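Local coordinates for ABC transporter, substrate-binding protein (Streptococcus pneumoniae, PDB 5G5Y) that binds fructooligosaccharides, with a preference for tetrasaccharides and longer chains, and serves as the solute-binding component of their ABC importer, at residues 133-141 / 189-197; 224-235 / 453-463. One frame throughout, in Å; residues are numbered along the deposited sequence.

Contact 1. Residues 133-141 / 189-197; sequences HSVNDMAWI and NGNEDFKFL
Asp137 pushes its carboxylate into the chain turn at 193-196, where OD2 accepts the backbone N-H of Phe196 on its syn lone pair (OD2 to N 3.0 Å, 159° at the hydrogen). Asp137 OD2 also lies 2.5 Å from Asp193 O. A chi1 of 66°, with CG between backbone N and carbonyl carbon, carries the carboxylate to that N-H. Carboxylate and Phe196 ring stand nearly perpendicular, their planes 81° apart. The ring takes CG1 of Val135 against CD1 at 3.7 Å and, more loosely, the methyl of Ala139. On the Asn191 side, CA of Asp137 makes a C-H...O contact with Asn191 O (3.1 Å). Asn136 ND2 donates a long, bent hydrogen bond to Asn191 OD1 (3.3 Å), in the carbonyl plane of Asn191, the two amides turned 82° apart. Residues 133-137 lead into strand 138-142 of a mixed four-stranded sheet, and the loop packed on them carries the substrate-binding Asn191, near Trp270 of the same site. A type I turn from Gly190 to Asp193 presents Asn191. Beyond Asn191 in sequence, Asp193 OD2 closes an Asx turn with the backbone N of Lys195 and also takes Lys195 NZ (2.8 Å) from the opposite face of its carboxylate. Lys195 has a second acidic partner in Asp207, while Asp193 OD1 pairs with Arg450 of helix 429-455.

Contact 2. Residues 224-235 / 453-463; sequences NDNYKEGVKFIR and WIVNGNIDTEW. With CA (calcium ion), chain D.
Lys228 lies along one face of the Trp463 indole, its CB over the six-membered ring in a CH-pi contact, 3.8 Å from the centroid and 4° off the normal. Lys228 CD lies over the same face near CG and CD2, and a bend at chi3 keeps NZ near the ring as an off-centre cation-pi partner, 4.6 Å from the five-membered centroid. Tyr227 CD1 meets the edge of the indole at CH2. Water 1, in the ring plane, accepts from Trp463 NE1 and donates to Asp225 OD1, joining the indole to the first turn of helix 225-239. One turn on, Ile459 CD1 fits between Lys228 CG and Val231 CG1, which also touches Trp453 CB; Ile459 CG1 in turn covers the centre of one Trp453 face. Outside this apolar strip Lys232 crosses Asp460 at about a right angle, its NZ bridging to OD1 on the syn lone pair (2.9 Å). At the far end Ile234 CG2 packs on Ile454 CD1 (3.6 Å). Arg235 lays its guanidinium edge-on to the end of helix 429-455: NH1 gives a nearly straight bond to Ile454 O (3.0 Å, 171°), while Asn456 O lies over one face. Its NE is held by Glu239. Helix 225-239 thus packs on the turn, with Gly457 at positive phi, that joins helices 429-455 and 459-472; residues 225-235 run roughly antiparallel to 459-463 (150°). Its N-cap residue Asn224 gives OD1 to calcium (2.3 Å), a site shared with Asp219, the carbonyl O of Phe220, Asp223 and three waters.

In the fold
Contact 1 lies nearer the middle of the chain, its centre about 12 Å from the chain centre, and none of its touching residues is fully exposed; contact 2 sits about 28 Å out and includes exposed residues such as Asp460. Two loops meet in contact 1, one leading into strand 138-142, through a carboxylate on a backbone N-H, an amide pair and a phenyl ring, whereas contact 2 joins helices through apolar side chains, an indole and basic residues at its margin. Asn191 ties the first to the sugar site, Asn224 the second to a calcium site. The two touch through Phe194, whose ring reaches Ile234 and Ile454, and helix 429-455 serves both: Arg450 pairs with Asp193 and touches Tyr227 and Val231.

Contact 1. Residues 133-141 / 189-197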
loop_
_atom_site.group_PDB
_atom_site.type_symbol
_atom_site.label_atom_id
_atom_site.label_comp_id
_atom_site.label_asym_id
_atom_site.label_seq_id
_atom_site.Cartn_x
_atom_site.Cartn_y
_atom_site.Cartn_z
ATOM N N HIS A 133 -2.641 -3.462 -5.216
ATOM C CA HIS A 133 -2.477 -2.076 -4.872
ATOM C C HIS A 133 -3.044 -1.067 -5.865
ATOM O O HIS A 133 -3.172 0.105 -5.517
ATOM C CB HIS A 133 -1.004 -1.784 -4.643
ATOM C CG HIS A 133 -0.426 -2.606 -3.556
ATOM N ND1 HIS A 133 -0.750 -2.413 -2.231
ATOM C CD2 HIS A 133 0.392 -3.678 -3.599
ATOM C CE1 HIS A 133 -0.099 -3.304 -1.500
ATOM N NE2 HIS A 133 0.569 -4.103 -2.314
ATOM N N SER A 134 -3.438 -1.523 -7.057
ATOM C CA SER A 134 -3.837 -0.638 -8.151
ATOM C C SER A 134 -5.024 0.261 -7.821
ATOM O O SER A 134 -5.093 1.390 -8.324
ATOM C CB SER A 134 -4.126 -1.440 -9.425
ATOM O OG SER A 134 -2.949 -2.056 -9.934
ATOM N N VAL A 135 -5.955 -0.255 -7.004
ATOM C CA VAL A 135 -7.118 0.516 -6.519
ATOM C C VAL A 135 -7.150 0.270 -5.040
ATOM O O VAL A 135 -7.117 -0.897 -4.622
ATOM C CB VAL A 135 -8.432 0.025 -7.159
ATOM C CG1 VAL A 135 -9.687 0.745 -6.617
ATOM C CG2 VAL A 135 -8.358 0.281 -8.641
ATOM N N ASN A 136 -7.168 1.337 -4.251
ATOM C CA ASN A 136 -7.233 1.212 -2.793
ATOM C C ASN A 136 -8.646 1.461 -2.247
ATOM O O ASN A 136 -9.139 0.671 -1.429
ATOM C CB ASN A 136 -6.160 2.065 -2.115
ATOM C CG ASN A 136 -6.363 3.576 -2.312
ATOM O OD1 ASN A 136 -6.697 4.047 -3.383
ATOM N ND2 ASN A 136 -6.127 4.323 -1.276
ATOM N N ASP A 137 -9.302 2.510 -2.745
ATOM C CA ASP A 137 -10.608 2.932 -2.268
ATOM C C ASP A 137 -11.769 2.448 -3.148
ATOM O O ASP A 137 -12.450 3.241 -3.793
ATOM C CB ASP A 137 -10.669 4.454 -2.082
ATOM C CG ASP A 137 -10.553 5.232 -3.375
ATOM O OD1 ASP A 137 -9.758 4.857 -4.256
ATOM O OD2 ASP A 137 -11.292 6.245 -3.514
ATOM N N MET A 138 -11.999 1.144 -3.135
ATOM C CA MET A 138 -13.048 0.521 -3.943
ATOM C C MET A 138 -14.417 1.017 -3.471
ATOM O O MET A 138 -14.609 1.245 -2.269
ATOM C CB MET A 138 -13.006 -1.009 -3.836
ATOM C CG MET A 138 -11.771 -1.623 -4.397
ATOM S SD MET A 138 -11.638 -3.420 -4.282
ATOM C CE MET A 138 -13.162 -3.998 -5.003
ATOM N N ALA A 139 -15.331 1.202 -4.429
ATOM C CA ALA A 139 -16.724 1.601 -4.140
ATOM C C ALA A 139 -17.574 0.331 -4.060
ATOM O O ALA A 139 -17.398 -0.584 -4.882
ATOM C CB ALA A 139 -17.245 2.533 -5.201
ATOM N N TRP A 140 -18.444 0.289 -3.060
ATOM C CA TRP A 140 -19.303 -0.848 -2.781
ATOM C C TRP A 140 -20.735 -0.351 -2.714
ATOM O O TRP A 140 -20.988 0.782 -2.245
ATOM C CB TRP A 140 -18.912 -1.447 -1.434
ATOM C CG TRP A 140 -17.473 -1.804 -1.338
ATOM C CD1 TRP A 140 -16.468 -1.015 -0.891
ATOM C CD2 TRP A 140 -16.879 -3.057 -1.681
ATOM N NE1 TRP A 140 -15.285 -1.684 -0.963
ATOM C CE2 TRP A 140 -15.507 -2.942 -1.426
ATOM C CE3 TRP A 140 -17.376 -4.254 -2.192
ATOM C CZ2 TRP A 140 -14.602 -3.985 -1.658
ATOM C CZ3 TRP A 140 -16.465 -5.317 -2.412
ATOM C CH2 TRP A 140 -15.115 -5.165 -2.153
ATOM N N ILE A 141 -21.673 -1.176 -3.174
ATOM C CA ILE A 141 -23.075 -0.770 -3.230
ATOM C C ILE A 141 -23.974 -1.840 -2.574
ATOM O O ILE A 141 -23.676 -3.033 -2.674
ATOM C CB ILE A 141 -23.504 -0.464 -4.673
ATOM C CG1 ILE A 141 -24.927 0.124 -4.740
ATOM C CG2 ILE A 141 -23.353 -1.667 -5.580
ATOM C CD1 ILE A 141 -25.259 0.725 -6.084
ATOM N N ASN A 189 -6.912 11.324 2.302
ATOM C CA ASN A 189 -6.128 10.203 1.842
ATOM C C ASN A 189 -6.782 8.895 2.347
ATOM O O ASN A 189 -7.530 8.873 3.365
ATOM C CB ASN A 189 -4.656 10.261 2.283
ATOM C CG ASN A 189 -3.817 11.364 1.569
ATOM O OD1 ASN A 189 -3.947 11.726 0.334
ATOM N ND2 ASN A 189 -2.916 11.926 2.370
ATOM N N GLY A 190 -6.530 7.835 1.610
ATOM C CA GLY A 190 -6.712 6.475 2.078
ATOM C C GLY A 190 -7.894 5.735 1.502
ATOM O O GLY A 190 -8.586 6.183 0.559
ATOM N N ASN A 191 -8.175 4.598 2.124
ATOM C CA ASN A 191 -9.036 3.587 1.500
ATOM C C ASN A 191 -10.530 3.883 1.478
ATOM O O ASN A 191 -11.278 3.194 0.784
ATOM C CB ASN A 191 -8.784 2.240 2.184
ATOM C CG ASN A 191 -7.327 1.806 2.113
ATOM O OD1 ASN A 191 -6.557 2.270 1.256
ATOM N ND2 ASN A 191 -6.938 0.914 3.019
ATOM N N GLU A 192 -10.960 4.877 2.240
ATOM C CA GLU A 192 -12.350 5.216 2.431
ATOM C C GLU A 192 -12.752 6.523 1.746
ATOM O O GLU A 192 -13.868 6.980 1.890
ATOM C CB GLU A 192 -12.677 5.235 3.941
ATOM C CG GLU A 192 -12.682 3.858 4.604
ATOM C CD GLU A 192 -11.330 3.221 4.754
ATOM O OE1 GLU A 192 -10.404 3.878 5.231
ATOM O OE2 GLU A 192 -11.157 2.055 4.389
ATOM N N ASP A 193 -11.866 7.103 0.953
ATOM C CA ASP A 193 -12.169 8.320 0.227
ATOM C C ASP A 193 -12.922 8.034 -1.081
ATOM O O ASP A 193 -12.791 6.949 -1.629
ATOM C CB ASP A 193 -10.864 9.062 -0.104
ATOM C CG ASP A 193 -11.122 10.455 -0.650
ATOM O OD1 ASP A 193 -11.896 11.186 0.013
ATOM O OD2 ASP A 193 -10.663 10.818 -1.767
ATOM N N PHE A 194 -13.628 9.041 -1.621
ATOM C CA PHE A 194 -14.416 8.916 -2.828
ATOM C C PHE A 194 -13.648 9.100 -4.147
ATOM O O PHE A 194 -14.251 8.975 -5.211
ATOM C CB PHE A 194 -15.644 9.902 -2.825
ATOM C CG PHE A 194 -15.273 11.355 -2.697
ATOM C CD1 PHE A 194 -14.750 12.065 -3.767
ATOM C CD2 PHE A 194 -15.388 12.003 -1.478
ATOM C CE1 PHE A 194 -14.375 13.397 -3.619
ATOM C CE2 PHE A 194 -15.013 13.336 -1.341
ATOM C CZ PHE A 194 -14.530 14.036 -2.418
ATOM N N LYS A 195 -12.357 9.450 -4.092
ATOM C CA LYS A 195 -11.635 9.945 -5.283
ATOM C C LYS A 195 -11.588 8.914 -6.440
ATOM O O LYS A 195 -11.450 9.304 -7.615
ATOM C CB LYS A 195 -10.238 10.505 -4.939
ATOM C CG LYS A 195 -9.220 9.443 -4.505
ATOM C CD LYS A 195 -7.794 9.979 -4.385
ATOM C CE LYS A 195 -7.647 11.186 -3.455
ATOM N NZ LYS A 195 -7.851 10.781 -2.030
ATOM N N PHE A 196 -11.752 7.622 -6.133
ATOM C CA PHE A 196 -11.962 6.592 -7.166
ATOM C C PHE A 196 -12.945 6.999 -8.299
ATOM O O PHE A 196 -12.742 6.680 -9.500
ATOM C CB PHE A 196 -12.418 5.270 -6.497
ATOM C CG PHE A 196 -12.725 4.189 -7.469
ATOM C CD1 PHE A 196 -11.691 3.465 -8.069
ATOM C CD2 PHE A 196 -14.021 3.950 -7.849
ATOM C CE1 PHE A 196 -11.955 2.488 -9.013
ATOM C CE2 PHE A 196 -14.298 2.975 -8.806
ATOM C CZ PHE A 196 -13.259 2.249 -9.385
ATOM N N LEU A 197 -14.003 7.721 -7.946
ATOM C CA LEU A 197 -15.045 8.069 -8.927
ATOM C C LEU A 197 -14.599 9.157 -9.907
ATOM O O LEU A 197 -15.235 9.330 -10.945
ATOM C CB LEU A 197 -16.338 8.541 -8.244
ATOM C CG LEU A 197 -17.141 7.459 -7.489
ATOM C CD1 LEU A 197 -18.450 8.043 -6.966
ATOM C CD2 LEU A 197 -17.425 6.231 -8.350
#

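Contact 2. Residues 224-235 / 453-463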
loop_
_atom_site.group_PDB
_atom_site.type_symbol
_atom_site.label_atom_id
_atom_site.label_comp_id
_atom_site.label_asym_id
_atom_site.label_seq_id
_atom_site.Cartn_x
_atom_site.Cartn_y
_atom_site.Cartn_z
ATOM N N ASN A 224 -6.554 19.591 -12.978
ATOM C CA ASN A 224 -7.119 19.255 -14.290
ATOM C C ASN A 224 -8.604 19.689 -14.338
ATOM O O ASN A 224 -9.314 19.577 -13.345
ATOM C CB ASN A 224 -7.079 17.735 -14.511
ATOM C CG ASN A 224 -5.677 17.204 -14.732
ATOM O OD1 ASN A 224 -4.740 17.949 -15.122
ATOM N ND2 ASN A 224 -5.520 15.908 -14.552
ATOM N N ASP A 225 -9.064 20.133 -15.498
ATOM C CA ASP A 225 -10.507 20.365 -15.707
ATOM C C ASP A 225 -11.335 19.138 -15.314
ATOM O O ASP A 225 -12.452 19.280 -14.829
ATOM C CB ASP A 225 -10.785 20.713 -17.156
ATOM C CG ASP A 225 -10.206 22.068 -17.557
ATOM O OD1 ASP A 225 -9.722 22.826 -16.673
ATOM O OD2 ASP A 225 -10.268 22.369 -18.765
ATOM N N ASN A 226 -10.776 17.944 -15.522
ATOM C CA ASN A 226 -11.467 16.669 -15.179
ATOM C C ASN A 226 -11.743 16.550 -13.707
ATOM O O ASN A 226 -12.755 16.026 -13.307
ATOM C CB ASN A 226 -10.644 15.443 -15.612
ATOM C CG ASN A 226 -10.068 15.594 -16.996
ATOM O OD1 ASN A 226 -9.158 16.420 -17.187
ATOM N ND2 ASN A 226 -10.622 14.877 -17.995
ATOM N N TYR A 227 -10.793 17.020 -12.902
ATOM C CA TYR A 227 -10.898 16.971 -11.469
ATOM C C TYR A 227 -11.998 17.927 -10.989
ATOM O O TYR A 227 -12.745 17.588 -10.092
ATOM C CB TYR A 227 -9.576 17.369 -10.867
ATOM C CG TYR A 227 -9.469 17.358 -9.380
ATOM C CD1 TYR A 227 -9.826 18.469 -8.656
ATOM C CD2 TYR A 227 -8.919 16.259 -8.690
ATOM C CE1 TYR A 227 -9.653 18.506 -7.287
ATOM C CE2 TYR A 227 -8.786 16.278 -7.295
ATOM C CZ TYR A 227 -9.148 17.415 -6.613
ATOM O OH TYR A 227 -9.009 17.480 -5.236
ATOM N N LYS A 228 -12.041 19.118 -11.584
ATOM C CA LYS A 228 -13.115 20.087 -11.326
ATOM C C LYS A 228 -14.492 19.455 -11.607
ATOM O O LYS A 228 -15.392 19.598 -10.786
ATOM C CB LYS A 228 -12.887 21.381 -12.113
ATOM C CG LYS A 228 -14.062 22.337 -12.057
ATOM C CD LYS A 228 -13.709 23.714 -12.570
ATOM C CE LYS A 228 -13.805 23.813 -14.060
ATOM N NZ LYS A 228 -13.907 25.260 -14.426
ATOM N N GLU A 229 -14.634 18.745 -12.732
ATOM C CA GLU A 229 -15.885 18.056 -13.045
ATOM C C GLU A 229 -16.236 16.987 -12.013
ATOM O O GLU A 229 -17.406 16.824 -11.686
ATOM C CB GLU A 229 -15.894 17.485 -14.491
ATOM C CG GLU A 229 -15.737 18.545 -15.570
ATOM C CD GLU A 229 -16.825 19.622 -15.522
ATOM O OE1 GLU A 229 -18.019 19.272 -15.394
ATOM O OE2 GLU A 229 -16.475 20.813 -15.548
ATOM N N GLY A 230 -15.238 16.245 -11.519
ATOM C CA GLY A 230 -15.434 15.298 -10.445
ATOM C C GLY A 230 -15.950 15.959 -9.193
ATOM O O GLY A 230 -16.884 15.485 -8.549
ATOM N N VAL A 231 -15.329 17.062 -8.827
ATOM C CA VAL A 231 -15.748 17.796 -7.648
ATOM C C VAL A 231 -17.189 18.294 -7.827
ATOM O O VAL A 231 -17.996 18.171 -6.903
ATOM C CB VAL A 231 -14.784 18.963 -7.299
ATOM C CG1 VAL A 231 -15.322 19.732 -6.098
ATOM C CG2 VAL A 231 -13.404 18.447 -6.976
ATOM N N LYS A 232 -17.509 18.794 -9.012
ATOM C CA LYS A 232 -18.849 19.307 -9.300
ATOM C C LYS A 232 -19.868 18.171 -9.186
ATOM O O LYS A 232 -20.980 18.395 -8.733
ATOM C CB LYS A 232 -18.911 19.954 -10.661
ATOM C CG LYS A 232 -18.160 21.271 -10.668
ATOM C CD LYS A 232 -18.131 21.878 -12.048
ATOM C CE LYS A 232 -19.486 22.458 -12.388
ATOM N NZ LYS A 232 -19.348 23.550 -13.387
ATOM N N PHE A 233 -19.445 16.952 -9.509
ATOM C CA PHE A 233 -20.340 15.783 -9.363
ATOM C C PHE A 233 -20.636 15.480 -7.887
ATOM O O PHE A 233 -21.800 15.322 -7.496
ATOM C CB PHE A 233 -19.752 14.533 -10.065
ATOM C CG PHE A 233 -20.564 13.294 -9.848
ATOM C CD1 PHE A 233 -21.780 13.119 -10.526
ATOM C CD2 PHE A 233 -20.130 12.296 -8.992
ATOM C CE1 PHE A 233 -22.557 11.993 -10.305
ATOM C CE2 PHE A 233 -20.911 11.141 -8.786
ATOM C CZ PHE A 233 -22.106 10.990 -9.454
ATOM N N ILE A 234 -19.598 15.451 -7.044
ATOM C CA ILE A 234 -19.803 15.181 -5.631
ATOM C C ILE A 234 -20.659 16.340 -5.020
ATOM O O ILE A 234 -21.559 16.076 -4.192
ATOM C CB ILE A 234 -18.479 14.985 -4.873
ATOM C CG1 ILE A 234 -17.632 13.835 -5.495
ATOM C CG2 ILE A 234 -18.749 14.682 -3.391
ATOM C CD1 ILE A 234 -18.308 12.489 -5.566
ATOM N N ARG A 235 -20.397 17.573 -5.445
ATOM C CA ARG A 235 -21.271 18.725 -5.056
ATOM C C ARG A 235 -22.771 18.509 -5.398
ATOM O O ARG A 235 -23.647 18.824 -4.597
ATOM C CB ARG A 235 -20.759 20.012 -5.657
ATOM C CG ARG A 235 -21.677 21.211 -5.479
ATOM C CD ARG A 235 -21.892 21.586 -4.031
ATOM N NE ARG A 235 -22.852 22.696 -3.916
ATOM C CZ ARG A 235 -23.292 23.213 -2.767
ATOM N NH1 ARG A 235 -22.870 22.762 -1.609
ATOM N NH2 ARG A 235 -24.191 24.196 -2.787
ATOM N N TRP A 453 -15.689 23.089 -1.607
ATOM C CA TRP A 453 -16.422 23.063 -2.833
ATOM C C TRP A 453 -17.584 22.122 -2.832
ATOM O O TRP A 453 -18.537 22.337 -3.593
ATOM C CB TRP A 453 -15.517 22.768 -4.014
ATOM C CG TRP A 453 -14.541 23.902 -4.267
ATOM C CD1 TRP A 453 -14.737 25.241 -4.077
ATOM C CD2 TRP A 453 -13.232 23.759 -4.791
ATOM N NE1 TRP A 453 -13.605 25.950 -4.446
ATOM C CE2 TRP A 453 -12.678 25.060 -4.918
ATOM C CE3 TRP A 453 -12.486 22.664 -5.220
ATOM C CZ2 TRP A 453 -11.410 25.272 -5.422
ATOM C CZ3 TRP A 453 -11.206 22.887 -5.727
ATOM C CH2 TRP A 453 -10.693 24.160 -5.845
ATOM N N ILE A 454 -17.515 21.077 -2.015
ATOM C CA ILE A 454 -18.618 20.129 -1.896
ATOM C C ILE A 454 -19.680 20.611 -0.889
ATOM O O ILE A 454 -20.890 20.534 -1.183
ATOM C CB ILE A 454 -18.104 18.733 -1.498
ATOM C CG1 ILE A 454 -17.300 18.151 -2.675
ATOM C CG2 ILE A 454 -19.275 17.806 -1.117
ATOM C CD1 ILE A 454 -16.341 17.046 -2.274
ATOM N N VAL A 455 -19.235 21.070 0.275
ATOM C CA VAL A 455 -20.153 21.428 1.350
ATOM C C VAL A 455 -20.709 22.828 1.147
ATOM O O VAL A 455 -21.866 23.051 1.458
ATOM C CB VAL A 455 -19.520 21.295 2.730
ATOM C CG1 VAL A 455 -20.490 21.743 3.818
ATOM C CG2 VAL A 455 -19.118 19.842 2.988
ATOM N N ASN A 456 -19.903 23.760 0.638
ATOM C CA ASN A 456 -20.349 25.144 0.414
ATOM C C ASN A 456 -20.653 25.431 -1.067
ATOM O O ASN A 456 -21.606 26.122 -1.398
ATOM C CB ASN A 456 -19.327 26.141 0.948
ATOM C CG ASN A 456 -19.742 27.592 0.692
ATOM O OD1 ASN A 456 -20.669 28.060 1.295
ATOM N ND2 ASN A 456 -19.095 28.258 -0.242
ATOM N N GLY A 457 -19.813 24.931 -1.958
ATOM C CA GLY A 457 -19.952 25.184 -3.380
ATOM C C GLY A 457 -18.909 26.168 -3.884
ATOM O O GLY A 457 -17.815 26.297 -3.304
ATOM N N ASN A 458 -19.234 26.828 -4.994
ATOM C CA ASN A 458 -18.469 27.962 -5.591
ATOM C C ASN A 458 -17.174 27.589 -6.357
ATOM O O ASN A 458 -16.340 28.453 -6.606
ATOM C CB ASN A 458 -18.159 29.068 -4.557
ATOM C CG ASN A 458 -17.905 30.450 -5.200
ATOM O OD1 ASN A 458 -18.523 30.810 -6.191
ATOM N ND2 ASN A 458 -17.002 31.234 -4.613
ATOM N N ILE A 459 -17.005 26.334 -6.740
ATOM C CA ILE A 459 -15.775 25.939 -7.474
ATOM C C ILE A 459 -15.548 26.729 -8.779
ATOM O O ILE A 459 -14.412 27.125 -9.061
ATOM C CB ILE A 459 -15.685 24.413 -7.759
ATOM C CG1 ILE A 459 -14.263 24.052 -8.234
ATOM C CG2 ILE A 459 -16.765 23.932 -8.725
ATOM C CD1 ILE A 459 -14.063 22.539 -8.297
ATOM N N ASP A 460 -16.601 26.991 -9.546
ATOM C CA ASP A 460 -16.407 27.671 -10.846
ATOM C C ASP A 460 -15.651 28.993 -10.685
ATOM O O ASP A 460 -14.718 29.251 -11.432
ATOM C CB ASP A 460 -17.718 27.922 -11.622
ATOM C CG ASP A 460 -18.340 26.651 -12.171
ATOM O OD1 ASP A 460 -17.641 25.626 -12.348
ATOM O OD2 ASP A 460 -19.566 26.667 -12.424
ATOM N N THR A 461 -15.995 29.781 -9.673
ATOM C CA THR A 461 -15.378 31.093 -9.506
ATOM C C THR A 461 -14.005 31.030 -8.845
ATOM O O THR A 461 -13.142 31.868 -9.121
ATOM C CB THR A 461 -16.347 32.057 -8.776
ATOM O OG1 THR A 461 -17.523 32.139 -9.582
ATOM C CG2 THR A 461 -15.760 33.435 -8.642
ATOM N N GLU A 462 -13.789 30.015 -8.013
ATOM C CA GLU A 462 -12.594 29.918 -7.201
ATOM C C GLU A 462 -11.476 29.109 -7.875
ATOM O O GLU A 462 -10.336 29.144 -7.397
ATOM C CB GLU A 462 -12.942 29.244 -5.864
ATOM C CG GLU A 462 -13.828 30.101 -4.982
ATOM C CD GLU A 462 -14.108 29.512 -3.606
ATOM O OE1 GLU A 462 -13.463 28.500 -3.203
ATOM O OE2 GLU A 462 -14.947 30.129 -2.900
ATOM N N TRP A 463 -11.816 28.400 -8.955
ATOM C CA TRP A 463 -10.888 27.448 -9.586
ATOM C C TRP A 463 -9.578 28.084 -10.043
ATOM O O TRP A 463 -8.491 27.574 -9.716
ATOM C CB TRP A 463 -11.591 26.700 -10.720
ATOM C CG TRP A 463 -10.744 25.652 -11.413
ATOM C CD1 TRP A 463 -10.203 25.732 -12.657
ATOM C CD2 TRP A 463 -10.383 24.373 -10.890
ATOM N NE1 TRP A 463 -9.508 24.570 -12.942
ATOM C CE2 TRP A 463 -9.608 23.722 -11.873
ATOM C CE3 TRP A 463 -10.643 23.706 -9.675
ATOM C CZ2 TRP A 463 -9.086 22.444 -11.681
ATOM C CZ3 TRP A 463 -10.139 22.436 -9.491
ATOM C CH2 TRP A 463 -9.368 21.814 -10.493
HETATM CA CA CA D . -2.589 18.371 -14.425
HETATM O O HOH W 1 -7.804 23.368 -15.002
HETATM O O HOH W 2 -24.581 24.506 0.032
HETATM O O HOH W 3 -2.378 18.409 -16.740
HETATM O O HOH W 4 -0.020 18.591 -14.240
HETATM O O HOH W 5 -2.353 20.402 -15.832
#